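Local coordinates for protein nuclear hormone receptor HR38 (Drosophila melanogaster, PDB 1PDU) that is an orphan nuclear receptor of the fruit fly that probably regulates transcription and mediates an atypical ecdysteroid signalling pathway, at residues D34-E40 and T114-Q120; N141-D145 and K194-R200. One frame throughout, in Å; residues are numbered along the deposited sequence.

Interaction 1: residues D34-E40 and T114-Q120; sequences DYSHYEE and TVLHRTQ
Tyr38 lays its ring over one face of the His117 imidazole in an offset stack. The ring centroids are 3.7 Å apart and the planes meet at 9°. CG of Tyr38 is anti to the backbone N (chi1 177°), which carries the ring out over the imidazole. Glu40 occupies the opposite face. Its CG makes a CH-pi contact 4.0 Å from the His117 centroid, and OE1 sits above the ring centre. Gln120 NE2 donates to His37 O at 3.2 Å. Val115 N donates to Asp34 O at 3.1 Å, and Asp34 forms a single beta bridge with Thr114. Together they hold the loop between helices 15-25 and 45-67 at the start of strand 115-117. That strand pairs with 107-109 in the small antiparallel sheet of the nuclear receptor ligand-binding fold. Nearby, His37 CB packs on Leu116 CD2 at 3.4 Å, and Tyr35 CE2 touches Val115 CG2. Further out, Gln120 OE1 accepts from His117 N at 2.7 Å, on a lone pair. It also takes His117 ND1 from above the carbonyl plane, which fixes the turn of the imidazole. Ser36 OG donates to Asp34 OD2. Val115 also touches Ile109 of the partner strand, and Leu116 packs on Leu55 of helix 45-67.

Interaction 2: residues N141-D145 and K194-R200; sequences NLEID and KQHYFSR
Tyr197 meets the carbonyls of Leu142 and Glu143, at the end of helix 128-142, with its hydroxyl and one ring edge. Tyr197 OH donates to Glu143 O at a very short modelled 2.4 Å, so the exact length is doubtful. Glu143 O and Leu142 O both lie at the ring edge, near its plane. Glu143 is the first residue beyond the helix to leave helical geometry, and its phi is positive (60°). Water 2 donates to Tyr197 OH, at a short and uncertain distance, and accepts from Asp145 N at 2.7 Å, so it bridges the two segments. Asp145 is the N-cap of helix 146-157. Its OD1 accepts from Ala148 N, and its OD2 from His184 NE2.

Charged contacts are looser. The extended chain of Lys194 brings NZ to the helix end, where Lys194 NZ donates a weak bond of 3.4 Å to Leu142 O. A long salt bridge of 3.7 Å joins Lys194 NZ to Glu143 OE2.

The apolar part centres on Leu142. CG anti to the backbone N (chi1 174°) sends its branches toward helix 197-202. Leu142 CD1 touches Tyr197 CE2 at 3.5 Å and also lies over one face of the Arg200 guanidinium. Leu142 CD2 meets Arg200 O at 3.7 Å. The Ile144 side chain packs on Leu201, and its CG1 lies near Tyr197 OH. Tyr197 is backed by Val185 of helix 167-187.

Lys194 and Tyr197 thus serve two carbonyls, Leu142 O and Glu143 O, where helix 128-142 gives way to the turn before helix 146-157. Though its bond is weak, the positive amine of Lys194 would probably interact favourably with the negative, carbonyl end of helix 128-142.

Overall arrangement
Interactions 1 and 2 are separate parts of one helical ligand-binding domain. Their centres are 32 Å apart, and their nearest atoms about 13 Å, so they do not touch. Each centre lies about 19 Å from the centre of the chain. They come in series: interaction 1 closes before interaction 2 opens. Helix 118-125, which begins in interaction 1, is followed directly by helix 128-142, which ends in interaction 2. Interaction 1 holds an early loop against the small sheet. Interaction 2 joins helix 128-142 and the following turn to helix 197-202. Neither contact includes a bound ligand, and both are only partly buried.

Interaction 1: residues D34-E40 and T114-Q120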
loop_
_atom_site.group_PDB
_atom_site.type_symbol
_atom_site.label_atom_id
_atom_site.label_comp_id
_atom_site.label_asym_id
_atom_site.label_seq_id
_atom_site.Cartn_x
_atom_site.Cartn_y
_atom_site.Cartn_z
ATOM N N ASP A 34 3.640 -17.809 0.813
ATOM C CA ASP A 34 4.673 -18.406 1.660
ATOM C C ASP A 34 4.118 -18.615 3.066
ATOM O O ASP A 34 3.763 -17.653 3.748
ATOM C CB ASP A 34 5.911 -17.516 1.733
ATOM C CG ASP A 34 6.976 -18.087 2.649
ATOM O OD1 ASP A 34 7.138 -19.328 2.667
ATOM O OD2 ASP A 34 7.653 -17.307 3.349
ATOM N N TYR A 35 4.049 -19.868 3.497
ATOM C CA TYR A 35 3.505 -20.184 4.813
ATOM C C TYR A 35 4.548 -20.547 5.852
ATOM O O TYR A 35 4.202 -20.923 6.968
ATOM C CB TYR A 35 2.495 -21.333 4.707
ATOM C CG TYR A 35 1.282 -21.020 3.862
ATOM C CD1 TYR A 35 1.239 -21.361 2.508
ATOM C CD2 TYR A 35 0.179 -20.368 4.411
ATOM C CE1 TYR A 35 0.120 -21.058 1.722
ATOM C CE2 TYR A 35 -0.945 -20.061 3.629
ATOM C CZ TYR A 35 -0.963 -20.408 2.291
ATOM O OH TYR A 35 -2.060 -20.088 1.522
ATOM N N SER A 36 5.820 -20.424 5.494
ATOM C CA SER A 36 6.900 -20.779 6.407
ATOM C C SER A 36 6.910 -20.054 7.753
ATOM O O SER A 36 7.565 -20.514 8.684
ATOM C CB SER A 36 8.251 -20.585 5.718
ATOM O OG SER A 36 8.503 -19.215 5.476
ATOM N N HIS A 37 6.194 -18.938 7.870
ATOM C CA HIS A 37 6.163 -18.188 9.129
ATOM C C HIS A 37 4.829 -18.255 9.864
ATOM O O HIS A 37 4.699 -17.692 10.952
ATOM C CB HIS A 37 6.479 -16.706 8.896
ATOM C CG HIS A 37 7.834 -16.445 8.313
ATOM N ND1 HIS A 37 8.988 -16.984 8.838
ATOM C CD2 HIS A 37 8.220 -15.660 7.279
ATOM C CE1 HIS A 37 10.028 -16.542 8.152
ATOM N NE2 HIS A 37 9.588 -15.736 7.201
ATOM N N TYR A 38 3.843 -18.926 9.279
ATOM C CA TYR A 38 2.515 -19.010 9.889
ATOM C C TYR A 38 2.480 -19.735 11.234
ATOM O O TYR A 38 1.869 -19.258 12.193
ATOM C CB TYR A 38 1.531 -19.689 8.932
ATOM C CG TYR A 38 0.150 -19.874 9.528
ATOM C CD1 TYR A 38 -0.705 -18.781 9.697
ATOM C CD2 TYR A 38 -0.302 -21.138 9.936
ATOM C CE1 TYR A 38 -1.972 -18.932 10.251
ATOM C CE2 TYR A 38 -1.575 -21.306 10.493
ATOM C CZ TYR A 38 -2.406 -20.197 10.646
ATOM O OH TYR A 38 -3.680 -20.337 11.163
ATOM N N GLU A 39 3.128 -20.890 11.296
ATOM C CA GLU A 39 3.164 -21.684 12.516
ATOM C C GLU A 39 3.659 -20.835 13.679
ATOM O O GLU A 39 4.746 -20.255 13.617
ATOM C CB GLU A 39 4.089 -22.888 12.333
ATOM C CG GLU A 39 3.971 -23.938 13.428
ATOM C CD GLU A 39 5.037 -25.021 13.329
ATOM O OE1 GLU A 39 4.925 -26.034 14.060
ATOM O OE2 GLU A 39 5.990 -24.856 12.532
ATOM N N GLU A 40 2.852 -20.753 14.732
ATOM C CA GLU A 40 3.227 -19.985 15.911
ATOM C C GLU A 40 4.340 -20.742 16.618
ATOM O O GLU A 40 4.150 -21.875 17.066
ATOM C CB GLU A 40 2.026 -19.804 16.849
ATOM C CG GLU A 40 0.928 -18.894 16.298
ATOM C CD GLU A 40 -0.292 -18.799 17.215
ATOM O OE1 GLU A 40 -1.259 -18.089 16.852
ATOM O OE2 GLU A 40 -0.289 -19.437 18.296
ATOM N N THR A 114 4.114 -13.604 2.108
ATOM C CA THR A 114 4.114 -14.102 3.479
ATOM C C THR A 114 2.743 -13.999 4.129
ATOM O O THR A 114 2.065 -12.977 4.007
ATOM C CB THR A 114 5.122 -13.331 4.349
ATOM O OG1 THR A 114 6.451 -13.611 3.895
ATOM C CG2 THR A 114 4.986 -13.732 5.823
ATOM N N VAL A 115 2.343 -15.071 4.813
ATOM C CA VAL A 115 1.060 -15.129 5.510
ATOM C C VAL A 115 1.338 -15.389 6.987
ATOM O O VAL A 115 2.176 -16.219 7.325
ATOM C CB VAL A 115 0.179 -16.285 4.986
ATOM C CG1 VAL A 115 -1.165 -16.303 5.725
ATOM C CG2 VAL A 115 -0.024 -16.147 3.492
ATOM N N LEU A 116 0.638 -14.675 7.862
ATOM C CA LEU A 116 0.801 -14.834 9.309
ATOM C C LEU A 116 -0.568 -14.745 9.974
ATOM O O LEU A 116 -1.557 -14.371 9.331
ATOM C CB LEU A 116 1.673 -13.708 9.880
ATOM C CG LEU A 116 3.062 -13.406 9.310
ATOM C CD1 LEU A 116 3.494 -12.013 9.765
ATOM C CD2 LEU A 116 4.059 -14.460 9.764
ATOM N N HIS A 117 -0.623 -15.086 11.261
ATOM C CA HIS A 117 -1.869 -14.960 12.011
ATOM C C HIS A 117 -1.970 -13.474 12.330
ATOM O O HIS A 117 -0.955 -12.797 12.482
ATOM C CB HIS A 117 -1.822 -15.664 13.369
ATOM C CG HIS A 117 -1.817 -17.157 13.315
ATOM N ND1 HIS A 117 -0.686 -17.888 13.017
ATOM C CD2 HIS A 117 -2.775 -18.060 13.640
ATOM C CE1 HIS A 117 -0.944 -19.176 13.169
ATOM N NE2 HIS A 117 -2.204 -19.308 13.549
ATOM N N ARG A 118 -3.186 -12.964 12.451
ATOM C CA ARG A 118 -3.349 -11.573 12.819
ATOM C C ARG A 118 -2.722 -11.386 14.193
ATOM O O ARG A 118 -2.194 -10.318 14.506
ATOM C CB ARG A 118 -4.826 -11.210 12.868
ATOM C CG ARG A 118 -5.492 -11.427 11.545
ATOM C CD ARG A 118 -6.712 -10.571 11.373
ATOM N NE ARG A 118 -7.164 -10.625 9.985
ATOM C CZ ARG A 118 -8.231 -9.987 9.520
ATOM N NH1 ARG A 118 -8.971 -9.241 10.333
ATOM N NH2 ARG A 118 -8.550 -10.096 8.236
ATOM N N THR A 119 -2.766 -12.436 15.007
ATOM C CA THR A 119 -2.205 -12.381 16.351
ATOM C C THR A 119 -0.680 -12.289 16.392
ATOM O O THR A 119 -0.120 -11.786 17.361
ATOM C CB THR A 119 -2.661 -13.586 17.188
ATOM O OG1 THR A 119 -2.295 -14.802 16.521
ATOM C CG2 THR A 119 -4.178 -13.536 17.392
ATOM N N GLN A 120 -0.002 -12.776 15.356
ATOM C CA GLN A 120 1.459 -12.686 15.314
ATOM C C GLN A 120 1.862 -11.269 14.903
ATOM O O GLN A 120 3.008 -10.867 15.076
ATOM C CB GLN A 120 2.045 -13.660 14.293
ATOM C CG GLN A 120 1.929 -15.135 14.641
ATOM C CD GLN A 120 2.281 -16.033 13.462
ATOM O OE1 GLN A 120 1.672 -15.939 12.396
ATOM N NE2 GLN A 120 3.262 -16.907 13.650
HETATM O O HOH W 1 7.875 -14.516 1.440
#

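Interaction 2: residues N141-D145 and K194-R200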
loop_
_atom_site.group_PDB
_atom_site.type_symbol
_atom_site.label_atom_id
_atom_site.label_comp_id
_atom_site.label_asym_id
_atom_site.label_seq_id
_atom_site.Cartn_x
_atom_site.Cartn_y
_atom_site.Cartn_z
ATOM N N ASN A 141 -16.747 -2.032 2.190
ATOM C CA ASN A 141 -18.125 -1.571 2.307
ATOM C C ASN A 141 -18.448 -0.767 1.068
ATOM O O ASN A 141 -19.553 -0.845 0.534
ATOM C CB ASN A 141 -18.320 -0.698 3.552
ATOM C CG ASN A 141 -18.462 -1.521 4.818
ATOM O OD1 ASN A 141 -19.204 -2.512 4.852
ATOM N ND2 ASN A 141 -17.759 -1.115 5.871
ATOM N N LEU A 142 -17.470 0.006 0.617
ATOM C CA LEU A 142 -17.620 0.827 -0.569
ATOM C C LEU A 142 -17.567 -0.042 -1.824
ATOM O O LEU A 142 -18.079 0.340 -2.879
ATOM C CB LEU A 142 -16.500 1.860 -0.625
ATOM C CG LEU A 142 -16.439 2.699 -1.897
ATOM C CD1 LEU A 142 -17.747 3.450 -2.050
ATOM C CD2 LEU A 142 -15.267 3.667 -1.836
ATOM N N GLU A 143 -16.956 -1.217 -1.701
ATOM C CA GLU A 143 -16.806 -2.138 -2.824
ATOM C C GLU A 143 -16.007 -1.477 -3.942
ATOM O O GLU A 143 -16.522 -0.642 -4.693
ATOM C CB GLU A 143 -18.171 -2.587 -3.350
ATOM C CG GLU A 143 -18.917 -3.514 -2.402
ATOM C CD GLU A 143 -20.321 -3.856 -2.894
ATOM O OE1 GLU A 143 -20.977 -4.723 -2.269
ATOM O OE2 GLU A 143 -20.769 -3.255 -3.899
ATOM N N ILE A 144 -14.737 -1.863 -4.029
ATOM C CA ILE A 144 -13.824 -1.335 -5.028
ATOM C C ILE A 144 -13.327 -2.491 -5.896
ATOM O O ILE A 144 -12.729 -3.439 -5.386
ATOM C CB ILE A 144 -12.621 -0.636 -4.339
ATOM C CG1 ILE A 144 -13.132 0.512 -3.457
ATOM C CG2 ILE A 144 -11.630 -0.124 -5.383
ATOM C CD1 ILE A 144 -12.079 1.130 -2.553
ATOM N N ASP A 145 -13.592 -2.425 -7.201
ATOM C CA ASP A 145 -13.133 -3.486 -8.096
ATOM C C ASP A 145 -11.626 -3.344 -8.336
ATOM O O ASP A 145 -11.026 -2.312 -8.004
ATOM C CB ASP A 145 -13.904 -3.473 -9.431
ATOM C CG ASP A 145 -13.880 -2.118 -10.125
ATOM O OD1 ASP A 145 -12.855 -1.400 -10.054
ATOM O OD2 ASP A 145 -14.894 -1.780 -10.767
ATOM N N LYS A 194 -24.482 3.939 -6.294
ATOM C CA LYS A 194 -24.187 4.576 -5.015
ATOM C C LYS A 194 -23.976 6.089 -5.064
ATOM O O LYS A 194 -23.568 6.639 -6.087
ATOM C CB LYS A 194 -22.960 3.913 -4.393
ATOM C CG LYS A 194 -23.118 2.412 -4.217
ATOM C CD LYS A 194 -22.006 1.836 -3.375
ATOM C CE LYS A 194 -22.307 0.404 -2.985
ATOM N NZ LYS A 194 -21.324 -0.097 -1.983
ATOM N N GLN A 195 -24.263 6.747 -3.941
ATOM C CA GLN A 195 -24.113 8.195 -3.802
ATOM C C GLN A 195 -22.683 8.604 -4.160
ATOM O O GLN A 195 -21.735 8.217 -3.487
ATOM C CB GLN A 195 -24.438 8.609 -2.372
ATOM N N HIS A 196 -22.549 9.411 -5.208
ATOM C CA HIS A 196 -21.254 9.850 -5.717
ATOM C C HIS A 196 -20.111 8.931 -5.308
ATOM O O HIS A 196 -19.219 9.302 -4.546
ATOM C CB HIS A 196 -20.925 11.280 -5.299
ATOM C CG HIS A 196 -19.963 11.951 -6.231
ATOM N ND1 HIS A 196 -18.885 11.290 -6.781
ATOM C CD2 HIS A 196 -19.933 13.208 -6.738
ATOM C CE1 HIS A 196 -18.233 12.109 -7.588
ATOM N NE2 HIS A 196 -18.848 13.279 -7.580
ATOM N N TYR A 197 -20.167 7.718 -5.835
ATOM C CA TYR A 197 -19.178 6.695 -5.573
ATOM C C TYR A 197 -17.765 7.221 -5.781
ATOM O O TYR A 197 -16.883 7.030 -4.943
ATOM C CB TYR A 197 -19.447 5.519 -6.500
ATOM C CG TYR A 197 -18.466 4.394 -6.382
ATOM C CD1 TYR A 197 -17.348 4.331 -7.209
ATOM C CD2 TYR A 197 -18.663 3.377 -5.456
ATOM C CE1 TYR A 197 -16.457 3.280 -7.118
ATOM C CE2 TYR A 197 -17.772 2.319 -5.357
ATOM C CZ TYR A 197 -16.677 2.280 -6.192
ATOM O OH TYR A 197 -15.808 1.229 -6.104
ATOM N N PHE A 198 -17.561 7.897 -6.901
ATOM C CA PHE A 198 -16.258 8.443 -7.225
ATOM C C PHE A 198 -15.656 9.232 -6.066
ATOM O O PHE A 198 -14.531 8.953 -5.646
ATOM C CB PHE A 198 -16.347 9.340 -8.454
ATOM C CG PHE A 198 -15.016 9.796 -8.949
ATOM C CD1 PHE A 198 -14.140 8.895 -9.534
ATOM C CD2 PHE A 198 -14.617 11.116 -8.797
ATOM C CE1 PHE A 198 -12.889 9.298 -9.960
ATOM C CE2 PHE A 198 -13.364 11.532 -9.220
ATOM C CZ PHE A 198 -12.497 10.619 -9.804
ATOM N N SER A 199 -16.403 10.211 -5.552
ATOM C CA SER A 199 -15.935 11.048 -4.446
ATOM C C SER A 199 -15.603 10.224 -3.215
ATOM O O SER A 199 -14.630 10.503 -2.517
ATOM C CB SER A 199 -16.985 12.099 -4.093
ATOM N N ARG A 200 -16.423 9.214 -2.943
ATOM C CA ARG A 200 -16.211 8.351 -1.796
ATOM C C ARG A 200 -14.939 7.530 -1.991
ATOM O O ARG A 200 -14.253 7.180 -1.029
ATOM C CB ARG A 200 -17.419 7.434 -1.612
ATOM C CG ARG A 200 -18.666 8.174 -1.147
ATOM C CD ARG A 200 -19.914 7.323 -1.257
ATOM N NE ARG A 200 -19.855 6.128 -0.422
ATOM C CZ ARG A 200 -20.789 5.181 -0.419
ATOM N NH1 ARG A 200 -21.850 5.296 -1.211
ATOM N NH2 ARG A 200 -20.666 4.123 0.373
HETATM O O HOH W 2 -15.293 -0.405 -7.951
#